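Local structure of transketolase (3L84) at residues Ala127-Asn135 with Asp378-His386. The protein belongs to the transketolase family of thiamine diphosphate-dependent enzymes, whose chains combine two cofactor-binding-type domains with a C-terminal domain. Numbering follows the deposited sequence. Where two conformers were deposited one is given.
Sequences AMAAKKAQN and DFVEGKNIH
K132 NZ donates hydrogen bonds to two backbone carbonyls of the turn 378-382, V380 O and G382 O, each 2.9 Å away. The contact joins two domains of the transketolase chain: helix 118-137 belongs to the thiamine diphosphate binding domain, while the turn leads into strand 384-386, a strand of the parallel sheet in the pyrimidine binding domain. V380 O receives the ammonium 31° out of its carbonyl plane, whereas NZ stands above the plane of the G382 carbonyl. A lysine suits this place because its tetrahedral ammonium can give two N-H groups to carbonyls that converge from different directions. Its CG lies anti to the backbone N (chi1 -176°) and the chain bends once at chi2, a course that carries the buried amine across to the turn and leaves CB 4.0 Å from F379 CE2. The turn is closed by a hydrogen bond from G382 N to D378 O.

One helical turn from K132, selenomethionine M128 provides the apolar half of the contact. Bent at chi3 (69°), its flexible chain lays CE over one face of the F379 ring, 4.0 Å from the centroid, as a CH-pi contact; V380 CB lies over the rim of the opposite face. M128 CE also lies 4.1 Å from I385 CG2; the I385 side chain leaves its backbone toward the helix. A flat aromatic serves well at F379, with two faces and an edge to offer; outside the two segments, H170 packs edge-to-face with it. K131 instead sends its amine away to a salt bridge with D173, leaving its aliphatic base beside V380. The branched V380 rests one methyl directly on the helix backbone, its CG2 3.5 Å from K131 O, and the ring edge of F379 meets M128 O in plane, with CZ 3.5 Å from that oxygen.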
ATOM      1  N   ALA A 127      17.954  13.281  -3.721  1.00  6.46           N
ATOM      2  CA  ALA A 127      18.910  13.927  -2.832  1.00  5.88           C
ATOM      3  C   ALA A 127      19.878  12.860  -2.237  1.00  6.40           C
ATOM      4  O   ALA A 127      21.088  13.105  -2.158  1.00  7.20           O
ATOM      5  CB  ALA A 127      18.192  14.713  -1.769  1.00  6.66           C
HETATM    6  N   MSE A 128      19.346  11.691  -1.871  1.00  5.83           N
HETATM    7  CA  MSE A 128      20.224  10.605  -1.399  1.00  6.45           C
HETATM    8  C   MSE A 128      21.122  10.116  -2.522  1.00  6.55           C
HETATM    9  O   MSE A 128      22.313   9.841  -2.326  1.00  6.37           O
HETATM   10  CB  MSE A 128      19.395   9.453  -0.877  1.00  7.25           C
HETATM   11  CG  MSE A 128      18.667   9.766   0.432  1.00  7.21           C
HETATM   12 SE   MSE A 128      17.690   8.337   1.246  0.60 10.77          SE
HETATM   13  CE  MSE A 128      19.194   7.232   1.790  1.00 11.21           C
ATOM     14  N   ALA A 129      20.536   9.925  -3.701  1.00  6.98           N
ATOM     15  CA  ALA A 129      21.286   9.499  -4.892  1.00  6.45           C
ATOM     16  C   ALA A 129      22.408  10.482  -5.204  1.00  6.52           C
ATOM     17  O   ALA A 129      23.531  10.086  -5.450  1.00  7.44           O
ATOM     18  CB  ALA A 129      20.369   9.322  -6.096  1.00  7.27           C
ATOM     19  N   ALA A 130      22.128  11.770  -5.091  1.00  7.37           N
ATOM     20  CA  ALA A 130      23.127  12.793  -5.338  1.00  7.24           C
ATOM     21  C   ALA A 130      24.239  12.713  -4.280  1.00  7.94           C
ATOM     22  O   ALA A 130      25.415  12.865  -4.611  1.00  7.57           O
ATOM     23  CB  ALA A 130      22.476  14.166  -5.301  1.00  7.67           C
ATOM     24  N   LYS A 131      23.884  12.506  -3.010  1.00  6.95           N
ATOM     25  CA  LYS A 131      24.925  12.297  -2.018  1.00  7.68           C
ATOM     26  C   LYS A 131      25.811  11.092  -2.313  1.00  6.64           C
ATOM     27  O   LYS A 131      27.045  11.168  -2.128  1.00  7.25           O
ATOM     28  CB  LYS A 131      24.337  12.188  -0.611  1.00  8.20           C
ATOM     29  CG  LYS A 131      23.790  13.499  -0.069  1.00  7.86           C
ATOM     30  CD  LYS A 131      24.805  14.613   0.081  1.00 10.72           C
ATOM     31  CE  LYS A 131      24.217  15.847   0.776  1.00  9.86           C
ATOM     32  NZ  LYS A 131      25.245  16.884   1.045  1.00 14.36           N
ATOM     33  N   LYS A 132      25.224   9.988  -2.796  1.00  6.19           N
ATOM     34  CA  LYS A 132      26.030   8.850  -3.159  1.00  6.85           C
ATOM     35  C   LYS A 132      26.869   9.139  -4.401  1.00  6.61           C
ATOM     36  O   LYS A 132      28.060   8.754  -4.472  1.00  7.02           O
ATOM     37  CB  LYS A 132      25.170   7.608  -3.373  1.00  7.24           C
ATOM     38  CG  LYS A 132      25.974   6.336  -3.672  1.00  7.48           C
ATOM     39  CD  LYS A 132      26.959   5.997  -2.538  1.00  7.84           C
ATOM     40  CE  LYS A 132      27.837   4.791  -2.841  1.00  8.57           C
ATOM     41  NZ  LYS A 132      28.843   4.545  -1.774  1.00  8.91           N
ATOM     42  N   ALA A 133      26.304   9.850  -5.362  1.00  6.63           N
ATOM     43  CA  ALA A 133      27.055  10.244  -6.549  1.00  7.15           C
ATOM     44  C   ALA A 133      28.253  11.118  -6.151  1.00  7.80           C
ATOM     45  O   ALA A 133      29.346  10.993  -6.723  1.00  8.25           O
ATOM     46  CB  ALA A 133      26.143  10.987  -7.545  1.00  7.02           C
ATOM     47  N   GLN A 134      28.059  12.007  -5.178  1.00  7.95           N
ATOM     48  CA  GLN A 134      29.131  12.878  -4.664  0.50  8.65           C
ATOM     49  C   GLN A 134      30.219  12.008  -3.995  1.00  8.06           C
ATOM     50  O   GLN A 134      31.420  12.251  -4.146  1.00  8.16           O
ATOM     51  CB  GLN A 134      28.552  13.884  -3.648  0.50  8.66           C
ATOM     52  CG  GLN A 134      29.457  15.038  -3.258  0.50 11.39           C
ATOM     53  CD  GLN A 134      28.882  15.865  -2.126  0.50 14.53           C
ATOM     54  OE1 GLN A 134      27.667  16.039  -2.015  0.50 17.52           O
ATOM     55  NE2 GLN A 134      29.751  16.388  -1.283  0.50 15.16           N
ATOM     56  N   ASN A 135      29.795  10.994  -3.252  1.00  7.24           N
ATOM     57  CA  ASN A 135      30.751  10.040  -2.663  1.00  7.79           C
ATOM     58  C   ASN A 135      31.598   9.356  -3.732  1.00  7.96           C
ATOM     59  O   ASN A 135      32.805   9.176  -3.557  1.00  9.57           O
ATOM     60  CB  ASN A 135      30.013   8.977  -1.834  1.00  7.71           C
ATOM     61  CG  ASN A 135      30.935   7.886  -1.323  1.00 10.61           C
ATOM     62  OD1 ASN A 135      31.724   8.131  -0.400  1.00 13.87           O
ATOM     63  ND2 ASN A 135      30.870   6.730  -1.932  1.00  9.43           N
ATOM     64  N   ASP A 378      28.160   0.838   4.728  1.00  9.34           N
ATOM     65  CA  ASP A 378      26.852   1.496   4.847  1.00  8.92           C
ATOM     66  C   ASP A 378      26.819   2.822   4.104  1.00  8.63           C
ATOM     67  O   ASP A 378      27.810   3.570   4.068  1.00  7.74           O
ATOM     68  CB  ASP A 378      26.515   1.782   6.327  1.00 10.16           C
ATOM     69  CG  ASP A 378      26.155   0.522   7.121  1.00 13.88           C
ATOM     70  OD1 ASP A 378      25.947  -0.552   6.523  1.00 13.96           O
ATOM     71  OD2 ASP A 378      26.121   0.637   8.364  1.00 19.84           O
ATOM     72  N   PHE A 379      25.661   3.135   3.542  1.00  8.19           N
ATOM     73  CA  PHE A 379      25.442   4.442   2.923  1.00  7.96           C
ATOM     74  C   PHE A 379      25.792   5.540   3.914  1.00  8.40           C
ATOM     75  O   PHE A 379      25.508   5.393   5.090  1.00 10.01           O
ATOM     76  CB  PHE A 379      23.956   4.519   2.526  1.00  8.87           C
ATOM     77  CG  PHE A 379      23.527   5.846   1.904  1.00  9.09           C
ATOM     78  CD1 PHE A 379      23.269   6.944   2.701  1.00 11.82           C
ATOM     79  CD2 PHE A 379      23.409   5.996   0.509  1.00 12.60           C
ATOM     80  CE1 PHE A 379      22.907   8.178   2.139  1.00 14.58           C
ATOM     81  CE2 PHE A 379      23.015   7.241  -0.036  1.00  9.78           C
ATOM     82  CZ  PHE A 379      22.789   8.300   0.778  1.00 13.14           C
ATOM     83  N   VAL A 380      26.418   6.638   3.515  1.00  8.13           N
ATOM     84  CA  VAL A 380      26.737   7.025   2.140  1.00  8.31           C
ATOM     85  C   VAL A 380      28.067   6.491   1.629  1.00  8.18           C
ATOM     86  O   VAL A 380      28.271   6.395   0.411  1.00  8.79           O
ATOM     87  CB  VAL A 380      26.745   8.582   2.022  1.00  9.65           C
ATOM     88  CG1 VAL A 380      28.008   9.169   2.614  1.00 10.90           C
ATOM     89  CG2 VAL A 380      26.546   8.992   0.556  1.00  8.86           C
ATOM     90  N   GLU A 381      28.981   6.114   2.509  1.00  8.46           N
ATOM     91  CA  GLU A 381      30.315   5.696   2.073  1.00  8.54           C
ATOM     92  C   GLU A 381      30.316   4.368   1.343  1.00  8.59           C
ATOM     93  O   GLU A 381      31.121   4.134   0.429  1.00  9.28           O
ATOM     94  CB  GLU A 381      31.282   5.628   3.262  1.00 10.02           C
ATOM     95  CG  GLU A 381      31.642   6.992   3.805  1.00 13.75           C
ATOM     96  CD  GLU A 381      30.643   7.542   4.796  1.00 17.97           C
ATOM     97  OE1 GLU A 381      29.670   6.837   5.154  1.00 18.42           O
ATOM     98  OE2 GLU A 381      30.845   8.709   5.210  1.00 21.71           O
ATOM     99  N   GLY A 382      29.397   3.508   1.743  1.00  8.10           N
ATOM    100  CA  GLY A 382      29.220   2.189   1.140  1.00  7.66           C
ATOM    101  C   GLY A 382      27.924   2.005   0.393  1.00  8.29           C
ATOM    102  O   GLY A 382      27.247   2.969   0.014  1.00  9.32           O
ATOM    103  N   LYS A 383      27.568   0.738   0.225  1.00  7.88           N
ATOM    104  CA  LYS A 383      26.471   0.347  -0.637  1.00  8.36           C
ATOM    105  C   LYS A 383      25.184  -0.071   0.069  1.00  8.01           C
ATOM    106  O   LYS A 383      24.144  -0.094  -0.573  1.00  8.40           O
ATOM    107  CB  LYS A 383      26.885  -0.847  -1.493  1.00  9.69           C
ATOM    108  CG  LYS A 383      27.875  -0.529  -2.596  1.00 11.95           C
ATOM    109  CD  LYS A 383      27.968  -1.765  -3.478  1.00 13.85           C
ATOM    110  CE  LYS A 383      28.871  -1.608  -4.656  1.00 14.74           C
ATOM    111  NZ  LYS A 383      28.307  -1.461  -6.004  1.00 11.01           N
ATOM    112  N   ASN A 384      25.248  -0.472   1.329  1.00  7.79           N
ATOM    113  CA  ASN A 384      24.080  -0.964   2.037  1.00  7.14           C
ATOM    114  C   ASN A 384      23.248   0.200   2.570  1.00  7.83           C
ATOM    115  O   ASN A 384      23.757   0.996   3.354  1.00  8.17           O
ATOM    116  CB  ASN A 384      24.498  -1.867   3.203  1.00  7.12           C
ATOM    117  CG  ASN A 384      25.130  -3.144   2.746  1.00  8.78           C
ATOM    118  OD1 ASN A 384      24.418  -4.039   2.273  1.00  9.14           O
ATOM    119  ND2 ASN A 384      26.441  -3.283   2.909  1.00  8.21           N
ATOM    120  N   ILE A 385      22.002   0.325   2.130  1.00  7.16           N
ATOM    121  CA  ILE A 385      21.076   1.317   2.623  1.00  7.60           C
ATOM    122  C   ILE A 385      20.151   0.735   3.668  1.00  7.72           C
ATOM    123  O   ILE A 385      19.566  -0.303   3.437  1.00  8.22           O
ATOM    124  CB  ILE A 385      20.290   1.975   1.502  1.00  7.42           C
ATOM    125  CG1 ILE A 385      21.250   2.545   0.453  1.00  7.84           C
ATOM    126  CG2 ILE A 385      19.362   3.096   2.065  1.00  8.36           C
ATOM    127  CD1 ILE A 385      20.565   3.030  -0.831  1.00 10.50           C
ATOM    128  N   HIS A 386      20.035   1.399   4.801  1.00  7.81           N
ATOM    129  CA  HIS A 386      19.168   0.994   5.907  1.00  7.53           C
ATOM    130  C   HIS A 386      17.922   1.859   5.836  1.00  6.99           C
ATOM    131  O   HIS A 386      17.879   2.975   6.343  1.00  7.33           O
ATOM    132  CB  HIS A 386      19.935   1.124   7.219  1.00  8.50           C
ATOM    133  CG  HIS A 386      21.100   0.195   7.275  1.00  9.51           C
ATOM    134  ND1 HIS A 386      22.414   0.569   7.068  1.00 13.94           N
ATOM    135  CD2 HIS A 386      21.104  -1.152   7.385  1.00 10.89           C
ATOM    136  CE1 HIS A 386      23.176  -0.520   7.103  1.00 11.84           C
ATOM    137  NE2 HIS A 386      22.407  -1.572   7.308  1.00 17.86           N
TER